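Local coordinates for protein glutathione transferase (Leptospira interrogans serovar Lai, PDB 3UBK) that probably works as a glutathione transferase, a dimeric enzyme of the family that binds glutathione and transfers it to other substrates, at residues N16-E24 / K195-K205; I4-V15 / I51-F60. All blocks are in the same frame, centred on the assembly; numbering follows the deposited sequence.

Interaction 1: N16-E24 / K195-K205; sequences NKVKLGILE and KAGPALVEKDK. With SO4 (sulfate ion), chain C.
Val201 is a knob in the hole formed by Asn16, Lys19, Leu20 and Leu23, and the tight part of the contact is built round it. Its CG2 lies 3.6 Å from Leu23 CD1, and Leu20 CD2 comes in beside it, at about a right angle, to reach Pro198. CG1, anti to the backbone N (chi1 164°), is turned over the face of the Asn16 amide, 3.7 Å from Asn16 CG. Gly197 faces Leu23 with no side chain, and here the backbones come closest, with the CA atoms of Leu23 and Gly197 5.4 Å apart. The roughly antiparallel helices join the thioredoxin-like N-terminal domain of a glutathione transferase to its all-helical C-terminal domain. The Asn16 amide, buried beside the knob, gives a hydrogen bond to Ser10 O and is bridged by one water to Lys19 NZ and Val201 O, by another to Lys205 NZ. Beyond it the extended chain of Lys19 carries its ammonium toward Asp204 in a salt bridge made less certain by the unsure place of Asp204 OD2, and Gln31 accepts from that ammonium. Toward the N-terminus of helix 196-213 the flank opens to solvent. Lys195, bent at chi3 and chi4, brings NZ to Glu24 OE2 at 2.8 Å, on the syn side and 22° out of the carboxylate plane. The same NZ reaches a sulfate, probably from the crystallisation liquor, which takes a straight bond from Ala196 N (3.0 Å to sulfate O1, 174°). A water ties Glu24 OE1, Gly197 N and the sulfate together, while exposed Leu200 CD2 touches Leu23 CD2.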
loop_
_atom_site.group_PDB
_atom_site.type_symbol
_atom_site.label_atom_id
_atom_site.label_comp_id
_atom_site.label_asym_id
_atom_site.label_seq_id
_atom_site.Cartn_x
_atom_site.Cartn_y
_atom_site.Cartn_z
ATOM N N ASN A 16 12.903 8.852 0.123
ATOM C CA ASN A 16 12.629 10.232 0.464
ATOM C C ASN A 16 11.341 10.397 1.248
ATOM O O ASN A 16 11.271 11.230 2.148
ATOM C CB ASN A 16 12.649 11.121 -0.782
ATOM C CG ASN A 16 14.046 11.295 -1.314
ATOM O OD1 ASN A 16 15.011 11.071 -0.588
ATOM N ND2 ASN A 16 14.170 11.665 -2.575
ATOM N N LYS A 17 10.319 9.618 0.898
ATOM C CA LYS A 17 9.095 9.571 1.691
ATOM C C LYS A 17 9.410 9.331 3.186
ATOM O O LYS A 17 8.908 10.031 4.066
ATOM C CB LYS A 17 8.177 8.469 1.142
ATOM C CG LYS A 17 6.971 8.099 2.013
ATOM C CD LYS A 17 6.348 6.819 1.421
ATOM C CE LYS A 17 5.187 6.269 2.207
ATOM N NZ LYS A 17 4.884 4.880 1.689
ATOM N N VAL A 18 10.235 8.332 3.468
ATOM C CA VAL A 18 10.601 8.003 4.854
ATOM C C VAL A 18 11.450 9.120 5.489
ATOM O O VAL A 18 11.244 9.529 6.644
ATOM C CB VAL A 18 11.356 6.652 4.938
ATOM C CG1 VAL A 18 11.959 6.451 6.331
ATOM C CG2 VAL A 18 10.421 5.468 4.571
ATOM N N LYS A 19 12.393 9.629 4.713
ATOM C CA LYS A 19 13.300 10.679 5.168
ATOM C C LYS A 19 12.547 11.947 5.595
ATOM O O LYS A 19 12.896 12.592 6.594
ATOM C CB LYS A 19 14.274 10.977 4.020
ATOM C CG LYS A 19 15.600 11.537 4.398
ATOM C CD LYS A 19 16.572 11.395 3.221
ATOM C CE LYS A 19 17.623 12.478 3.283
ATOM N NZ LYS A 19 18.628 12.359 2.182
ATOM N N LEU A 20 11.516 12.321 4.834
ATOM C CA LEU A 20 10.690 13.462 5.192
ATOM C C LEU A 20 10.072 13.325 6.594
ATOM O O LEU A 20 10.012 14.300 7.376
ATOM C CB LEU A 20 9.572 13.658 4.152
ATOM C CG LEU A 20 9.975 14.220 2.788
ATOM C CD1 LEU A 20 8.902 13.928 1.697
ATOM C CD2 LEU A 20 10.260 15.721 2.903
ATOM N N GLY A 21 9.593 12.123 6.905
ATOM C CA GLY A 21 8.978 11.855 8.208
ATOM C C GLY A 21 9.999 11.905 9.330
ATOM O O GLY A 21 9.746 12.503 10.367
ATOM N N ILE A 22 11.155 11.281 9.118
ATOM C CA ILE A 22 12.244 11.303 10.106
ATOM C C ILE A 22 12.698 12.741 10.395
ATOM O O ILE A 22 12.842 13.139 11.557
ATOM C CB ILE A 22 13.447 10.458 9.623
ATOM C CG1 ILE A 22 13.123 8.955 9.692
ATOM C CG2 ILE A 22 14.718 10.750 10.454
ATOM C CD1 ILE A 22 14.140 8.038 8.930
ATOM N N LEU A 23 12.927 13.514 9.338
ATOM C CA LEU A 23 13.403 14.891 9.477
ATOM C C LEU A 23 12.384 15.763 10.178
ATOM O O LEU A 23 12.739 16.590 11.017
ATOM C CB LEU A 23 13.718 15.495 8.104
ATOM C CG LEU A 23 14.988 14.915 7.480
ATOM C CD1 LEU A 23 15.125 15.384 6.020
ATOM C CD2 LEU A 23 16.208 15.318 8.341
ATOM N N GLU A 24 11.113 15.585 9.831
ATOM C CA GLU A 24 10.082 16.448 10.381
ATOM C C GLU A 24 9.887 16.261 11.890
ATOM O O GLU A 24 9.600 17.235 12.602
ATOM C CB GLU A 24 8.765 16.259 9.625
ATOM C CG GLU A 24 7.769 17.371 9.882
ATOM C CD GLU A 24 8.174 18.702 9.235
ATOM O OE1 GLU A 24 9.075 18.730 8.364
ATOM O OE2 GLU A 24 7.562 19.719 9.586
ATOM N N LYS A 195 10.509 24.894 4.035
ATOM C CA LYS A 195 10.763 24.129 5.246
ATOM C C LYS A 195 12.101 23.425 5.184
ATOM O O LYS A 195 12.494 22.909 4.133
ATOM C CB LYS A 195 9.649 23.096 5.464
ATOM C CG LYS A 195 8.274 23.721 5.773
ATOM C CD LYS A 195 7.145 22.683 5.621
ATOM C CE LYS A 195 7.368 21.491 6.553
ATOM N NZ LYS A 195 7.194 21.929 7.971
ATOM N N ALA A 196 12.778 23.368 6.328
ATOM C CA ALA A 196 14.127 22.788 6.409
ATOM C C ALA A 196 14.213 21.326 5.983
ATOM O O ALA A 196 15.151 20.936 5.289
ATOM C CB ALA A 196 14.694 22.954 7.816
ATOM N N GLY A 197 13.256 20.515 6.429
ATOM C CA GLY A 197 13.243 19.083 6.109
ATOM C C GLY A 197 13.028 18.815 4.619
ATOM O O GLY A 197 13.856 18.172 3.973
ATOM N N PRO A 198 11.908 19.297 4.060
ATOM C CA PRO A 198 11.705 19.075 2.621
ATOM C C PRO A 198 12.821 19.684 1.771
ATOM O O PRO A 198 13.220 19.082 0.760
ATOM C CB PRO A 198 10.358 19.767 2.350
ATOM C CG PRO A 198 9.615 19.610 3.663
ATOM C CD PRO A 198 10.709 19.858 4.701
ATOM N N ALA A 199 13.327 20.854 2.165
ATOM C CA ALA A 199 14.458 21.459 1.436
ATOM C C ALA A 199 15.677 20.547 1.461
ATOM O O ALA A 199 16.339 20.363 0.437
ATOM C CB ALA A 199 14.812 22.852 1.983
ATOM N N LEU A 200 15.973 19.966 2.625
ATOM C CA LEU A 200 17.132 19.075 2.754
ATOM C C LEU A 200 16.973 17.809 1.893
ATOM O O LEU A 200 17.917 17.354 1.225
ATOM C CB LEU A 200 17.350 18.689 4.225
ATOM C CG LEU A 200 18.564 17.804 4.517
ATOM C CD1 LEU A 200 19.847 18.543 4.145
ATOM C CD2 LEU A 200 18.600 17.376 5.981
ATOM N N VAL A 201 15.773 17.242 1.897
ATOM C CA VAL A 201 15.498 16.081 1.047
ATOM C C VAL A 201 15.756 16.406 -0.438
ATOM O O VAL A 201 16.418 15.636 -1.146
ATOM C CB VAL A 201 14.059 15.562 1.265
ATOM C CG1 VAL A 201 13.646 14.626 0.138
ATOM C CG2 VAL A 201 13.967 14.862 2.636
ATOM N N GLU A 202 15.239 17.540 -0.896
ATOM C CA GLU A 202 15.491 18.012 -2.265
ATOM C C GLU A 202 16.982 18.230 -2.516
ATOM O O GLU A 202 17.506 17.878 -3.578
ATOM C CB GLU A 202 14.749 19.321 -2.523
ATOM C CG GLU A 202 13.265 19.138 -2.725
ATOM C CD GLU A 202 12.965 18.307 -3.958
ATOM O OE1 GLU A 202 12.940 18.875 -5.075
ATOM O OE2 GLU A 202 12.755 17.086 -3.812
ATOM N N LYS A 203 17.661 18.812 -1.532
ATOM C CA LYS A 203 19.088 19.058 -1.650
ATOM C C LYS A 203 19.912 17.768 -1.762
ATOM O O LYS A 203 20.772 17.651 -2.642
ATOM C CB LYS A 203 19.575 19.914 -0.481
ATOM C CG LYS A 203 21.093 19.996 -0.362
ATOM C CD LYS A 203 21.721 20.555 -1.623
ATOM C CE LYS A 203 21.026 21.814 -2.094
ATOM N NZ LYS A 203 21.741 22.418 -3.257
ATOM N N ASP A 204 19.668 16.802 -0.872
ATOM C CA ASP A 204 20.389 15.526 -0.939
ATOM C C ASP A 204 20.137 14.815 -2.278
ATOM O O ASP A 204 21.030 14.159 -2.828
ATOM C CB ASP A 204 20.003 14.609 0.218
ATOM C CG ASP A 204 20.698 14.984 1.525
ATOM O OD1 ASP A 204 21.700 15.731 1.494
ATOM O OD2 ASP A 204 20.242 14.525 2.591
ATOM N N LYS A 205 18.920 14.949 -2.788
ATOM C CA LYS A 205 18.544 14.344 -4.060
ATOM C C LYS A 205 19.357 15.003 -5.169
ATOM O O LYS A 205 19.927 14.328 -6.021
ATOM C CB LYS A 205 17.044 14.530 -4.318
ATOM C CG LYS A 205 16.555 13.920 -5.640
ATOM C CD LYS A 205 15.030 13.694 -5.673
ATOM C CE LYS A 205 14.240 14.994 -5.535
ATOM N NZ LYS A 205 12.739 14.788 -5.516
HETATM S S SO4 C . 10.362 24.462 9.402
HETATM O O1 SO4 C . 11.696 24.585 8.830
HETATM O O2 SO4 C . 10.467 24.602 10.853
HETATM O O3 SO4 C . 9.747 23.164 9.113
HETATM O O4 SO4 C . 9.508 25.518 8.861
HETATM O O HOH W 1 17.026 13.059 -0.035
HETATM O O HOH W 2 11.543 12.452 -3.930
HETATM O O HOH W 3 10.941 20.812 8.239
#

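Interaction 2: I4-V15 / I51-F60; sequences IKLHGASISNYV and IPVLEMDGKF
Lys5 and Glu55 exchange two nearly straight backbone bonds, Lys5 N to Glu55 O at 2.9 Å and Glu55 N to Lys5 O, and two more complete the pairing of strand 4-7 with strand 53-56. His7 N gives to Val53 O, whereas Val53 N returns a longer bond to His7 O, 3.1 Å, on a carbonyl lone pair. Two of these acceptors also take CA-H contacts, Lys5 O from Leu54 and His7 O from Pro52. Leu6 and Leu54 form the non-hydrogen-bonded pair between them, and their backbones bond outward to the neighbouring strands, Leu6 with Glu30 and Ile32, Leu54 with Ile61. On the face of Lys5, His7, Val53 and Glu55, the imidazole NE2 donates to Glu55 OE1 at 2.8 Å. The carboxylate oxygen uses its anti lone pair and lies 5° out of the ring plane; ring and carboxylate are nearly coplanar, although the N-H is bent to 145°. Lys5 runs alongside Glu55, its ammonium too far for a salt bridge but probably favouring the charged carboxylate. This antiparallel pairing, followed by the type I' turn 56-59, belongs to the thioredoxin-like domain of the family, and the proline after the cis peptide, Pro52, occupies the cis-proline position known from that fold. Its ring fits between Leu6 CD1 and the first turn of helix 13-25, with CD 3.6 Å from Tyr14 CB. Ser12 caps that helix: a chi1 of 166° swings OG away from its own backbone N, and it accepts from Val15 N at 3.2 Å and only weakly from Tyr14 N. Ile51, a residue of the glutathione site, sends CD1 over Ser12 CB and Val15 CG2. Gly8 O, past the strand end, receives Gln31 NE2.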
loop_
_atom_site.group_PDB
_atom_site.type_symbol
_atom_site.label_atom_id
_atom_site.label_comp_id
_atom_site.label_asym_id
_atom_site.label_seq_id
_atom_site.Cartn_x
_atom_site.Cartn_y
_atom_site.Cartn_z
ATOM N N ILE A 4 18.866 5.049 14.522
ATOM C CA ILE A 4 18.137 4.786 13.293
ATOM C C ILE A 4 19.053 4.792 12.075
ATOM O O ILE A 4 19.763 5.760 11.827
ATOM C CB ILE A 4 17.031 5.833 13.075
ATOM C CG1 ILE A 4 16.031 5.781 14.233
ATOM C CG2 ILE A 4 16.332 5.593 11.743
ATOM C CD1 ILE A 4 15.155 6.998 14.328
ATOM N N LYS A 5 19.053 3.695 11.332
ATOM C CA LYS A 5 19.776 3.658 10.068
ATOM C C LYS A 5 18.777 3.487 8.938
ATOM O O LYS A 5 17.950 2.578 8.973
ATOM C CB LYS A 5 20.795 2.518 10.064
ATOM C CG LYS A 5 22.029 2.805 10.921
ATOM C CD LYS A 5 22.919 1.589 11.055
ATOM C CE LYS A 5 23.961 1.796 12.146
ATOM N NZ LYS A 5 24.785 0.575 12.359
ATOM N N LEU A 6 18.848 4.369 7.948
ATOM C CA LEU A 6 18.011 4.283 6.760
ATOM C C LEU A 6 18.853 3.858 5.555
ATOM O O LEU A 6 19.689 4.630 5.078
ATOM C CB LEU A 6 17.374 5.646 6.479
ATOM C CG LEU A 6 16.413 5.770 5.292
ATOM C CD1 LEU A 6 15.204 4.860 5.502
ATOM C CD2 LEU A 6 15.984 7.222 5.115
ATOM N N HIS A 7 18.632 2.641 5.068
ATOM C CA HIS A 7 19.371 2.125 3.918
ATOM C C HIS A 7 18.638 2.494 2.651
ATOM O O HIS A 7 17.459 2.162 2.486
ATOM C CB HIS A 7 19.513 0.604 3.997
ATOM C CG HIS A 7 20.155 0.121 5.259
ATOM N ND1 HIS A 7 21.453 -0.341 5.306
ATOM C CD2 HIS A 7 19.680 0.038 6.527
ATOM C CE1 HIS A 7 21.748 -0.690 6.547
ATOM N NE2 HIS A 7 20.689 -0.474 7.307
ATOM N N GLY A 8 19.332 3.194 1.758
ATOM C CA GLY A 8 18.763 3.578 0.468
ATOM C C GLY A 8 19.203 4.976 0.054
ATOM O O GLY A 8 19.384 5.855 0.896
ATOM N N ALA A 9 19.354 5.186 -1.250
ATOM C CA ALA A 9 19.891 6.440 -1.784
ATOM C C ALA A 9 18.824 7.517 -1.959
ATOM O O ALA A 9 17.631 7.219 -2.087
ATOM C CB ALA A 9 20.622 6.184 -3.104
ATOM N N SER A 10 19.268 8.770 -1.989
ATOM C CA SER A 10 18.359 9.909 -2.006
ATOM C C SER A 10 17.688 10.131 -3.346
ATOM O O SER A 10 16.900 11.051 -3.475
ATOM C CB SER A 10 19.070 11.196 -1.566
ATOM O OG SER A 10 19.548 11.099 -0.227
ATOM N N ILE A 11 17.990 9.293 -4.337
ATOM C CA ILE A 11 17.284 9.385 -5.609
ATOM C C ILE A 11 15.982 8.583 -5.613
ATOM O O ILE A 11 15.158 8.751 -6.512
ATOM C CB ILE A 11 18.144 8.942 -6.820
ATOM C CG1 ILE A 11 18.774 7.573 -6.566
ATOM C CG2 ILE A 11 19.197 10.004 -7.167
ATOM C CD1 ILE A 11 19.370 6.949 -7.820
ATOM N N SER A 12 15.800 7.711 -4.624
ATOM C CA SER A 12 14.543 6.965 -4.500
ATOM C C SER A 12 13.438 7.795 -3.838
ATOM O O SER A 12 13.619 8.333 -2.736
ATOM C CB SER A 12 14.754 5.672 -3.711
ATOM O OG SER A 12 13.492 5.134 -3.321
ATOM N N ASN A 13 12.280 7.890 -4.482
ATOM C CA ASN A 13 11.172 8.592 -3.846
ATOM C C ASN A 13 10.612 7.895 -2.590
ATOM O O ASN A 13 10.094 8.558 -1.683
ATOM C CB ASN A 13 10.068 8.967 -4.842
ATOM C CG ASN A 13 9.735 7.851 -5.811
ATOM O OD1 ASN A 13 8.592 7.739 -6.254
ATOM N ND2 ASN A 13 10.724 7.018 -6.143
ATOM N N TYR A 14 10.728 6.571 -2.529
ATOM C CA TYR A 14 10.307 5.830 -1.335
ATOM C C TYR A 14 11.254 6.059 -0.158
ATOM O O TYR A 14 10.817 6.132 0.983
ATOM C CB TYR A 14 10.144 4.337 -1.647
ATOM C CG TYR A 14 8.974 4.139 -2.592
ATOM C CD1 TYR A 14 9.161 4.131 -3.969
ATOM C CD2 TYR A 14 7.677 4.040 -2.106
ATOM C CE1 TYR A 14 8.079 3.986 -4.842
ATOM C CE2 TYR A 14 6.596 3.891 -2.969
ATOM C CZ TYR A 14 6.808 3.869 -4.338
ATOM O OH TYR A 14 5.745 3.741 -5.207
ATOM N N VAL A 15 12.546 6.177 -0.442
ATOM C CA VAL A 15 13.513 6.560 0.591
ATOM C C VAL A 15 13.159 7.962 1.071
ATOM O O VAL A 15 13.079 8.238 2.279
ATOM C CB VAL A 15 14.977 6.516 0.036
ATOM C CG1 VAL A 15 15.960 7.149 1.016
ATOM C CG2 VAL A 15 15.374 5.084 -0.279
ATOM N N ILE A 51 14.568 -0.754 -1.635
ATOM C CA ILE A 51 14.899 0.256 -0.645
ATOM C C ILE A 51 13.665 1.139 -0.522
ATOM O O ILE A 51 12.889 1.238 -1.469
ATOM C CB ILE A 51 16.123 1.088 -1.075
ATOM C CG1 ILE A 51 15.976 1.567 -2.532
ATOM C CG2 ILE A 51 17.388 0.252 -0.892
ATOM C CD1 ILE A 51 16.981 2.671 -2.956
ATOM N N PRO A 52 13.469 1.786 0.633
ATOM C CA PRO A 52 14.318 1.825 1.825
ATOM C C PRO A 52 14.151 0.629 2.755
ATOM O O PRO A 52 13.123 -0.064 2.735
ATOM C CB PRO A 52 13.807 3.078 2.561
ATOM C CG PRO A 52 12.360 3.088 2.232
ATOM C CD PRO A 52 12.322 2.701 0.765
ATOM N N VAL A 53 15.173 0.406 3.574
ATOM C CA VAL A 53 15.071 -0.489 4.711
ATOM C C VAL A 53 15.442 0.327 5.938
ATOM O O VAL A 53 16.444 1.048 5.922
ATOM C CB VAL A 53 16.049 -1.674 4.612
ATOM C CG1 VAL A 53 15.810 -2.660 5.740
ATOM C CG2 VAL A 53 15.922 -2.373 3.262
ATOM N N LEU A 54 14.635 0.230 6.994
ATOM C CA LEU A 54 14.971 0.859 8.266
ATOM C C LEU A 54 15.630 -0.160 9.179
ATOM O O LEU A 54 15.135 -1.288 9.346
ATOM C CB LEU A 54 13.726 1.418 8.954
ATOM C CG LEU A 54 13.953 2.201 10.257
ATOM C CD1 LEU A 54 14.224 3.661 9.941
ATOM C CD2 LEU A 54 12.738 2.075 11.162
ATOM N N GLU A 55 16.754 0.224 9.768
ATOM C CA GLU A 55 17.412 -0.640 10.744
ATOM C C GLU A 55 17.415 0.030 12.115
ATOM O O GLU A 55 17.815 1.188 12.249
ATOM C CB GLU A 55 18.848 -0.952 10.306
ATOM C CG GLU A 55 19.648 -1.750 11.324
ATOM C CD GLU A 55 21.097 -1.982 10.888
ATOM O OE1 GLU A 55 21.465 -1.528 9.790
ATOM O OE2 GLU A 55 21.863 -2.603 11.649
ATOM N N MET A 56 16.917 -0.689 13.113
ATOM C CA MET A 56 17.045 -0.301 14.523
ATOM C C MET A 56 17.307 -1.557 15.338
ATOM O O MET A 56 16.754 -2.615 15.041
ATOM C CB MET A 56 15.753 0.312 15.049
ATOM C CG MET A 56 15.483 1.727 14.651
ATOM S SD MET A 56 14.070 2.364 15.576
ATOM C CE MET A 56 14.639 2.239 17.264
ATOM N N ASP A 57 18.124 -1.448 16.377
ATOM C CA ASP A 57 18.370 -2.587 17.266
ATOM C C ASP A 57 18.531 -3.906 16.505
ATOM O O ASP A 57 17.881 -4.894 16.839
ATOM C CB ASP A 57 17.232 -2.721 18.287
ATOM N N GLY A 58 19.401 -3.918 15.495
ATOM C CA GLY A 58 19.621 -5.111 14.669
ATOM C C GLY A 58 18.368 -5.683 14.018
ATOM O O GLY A 58 18.391 -6.780 13.463
ATOM N N LYS A 59 17.268 -4.944 14.086
ATOM C CA LYS A 59 16.031 -5.357 13.440
ATOM C C LYS A 59 15.749 -4.511 12.202
ATOM O O LYS A 59 16.076 -3.322 12.167
ATOM C CB LYS A 59 14.859 -5.296 14.423
ATOM C CG LYS A 59 14.819 -6.475 15.383
ATOM C CD LYS A 59 13.391 -6.952 15.608
ATOM C CE LYS A 59 13.355 -8.377 16.146
ATOM N NZ LYS A 59 11.959 -8.905 16.201
ATOM N N PHE A 60 15.133 -5.125 11.194
ATOM C CA PHE A 60 14.948 -4.465 9.917
ATOM C C PHE A 60 13.494 -4.388 9.500
ATOM O O PHE A 60 12.772 -5.372 9.597
ATOM C CB PHE A 60 15.750 -5.200 8.830
ATOM C CG PHE A 60 17.224 -5.253 9.105
ATOM C CD1 PHE A 60 17.760 -6.275 9.881
ATOM C CD2 PHE A 60 18.068 -4.262 8.627
ATOM C CE1 PHE A 60 19.124 -6.321 10.151
ATOM C CE2 PHE A 60 19.436 -4.304 8.892
ATOM C CZ PHE A 60 19.960 -5.332 9.658
#

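In the fold
Both contacts use helix 13-25. Interaction 2 holds its first turn and the strand before it to segment 51-60 within the N-terminal domain; interaction 1 packs the rest of the helix against helix 196-213 of the C-terminal domain. They meet at Ser10, on which Asp204 and Lys205 pack. Each is partly buried. Interaction 2 relies on backbone bonding within a sheet, with a partly exposed histidine-carboxylate pair, and lies nearer the glutathione site and the dimer partner, where Met56 packs on Trp87 of the second subunit. Interaction 1 instead combines an apolar knob with charged pairs and bridging waters.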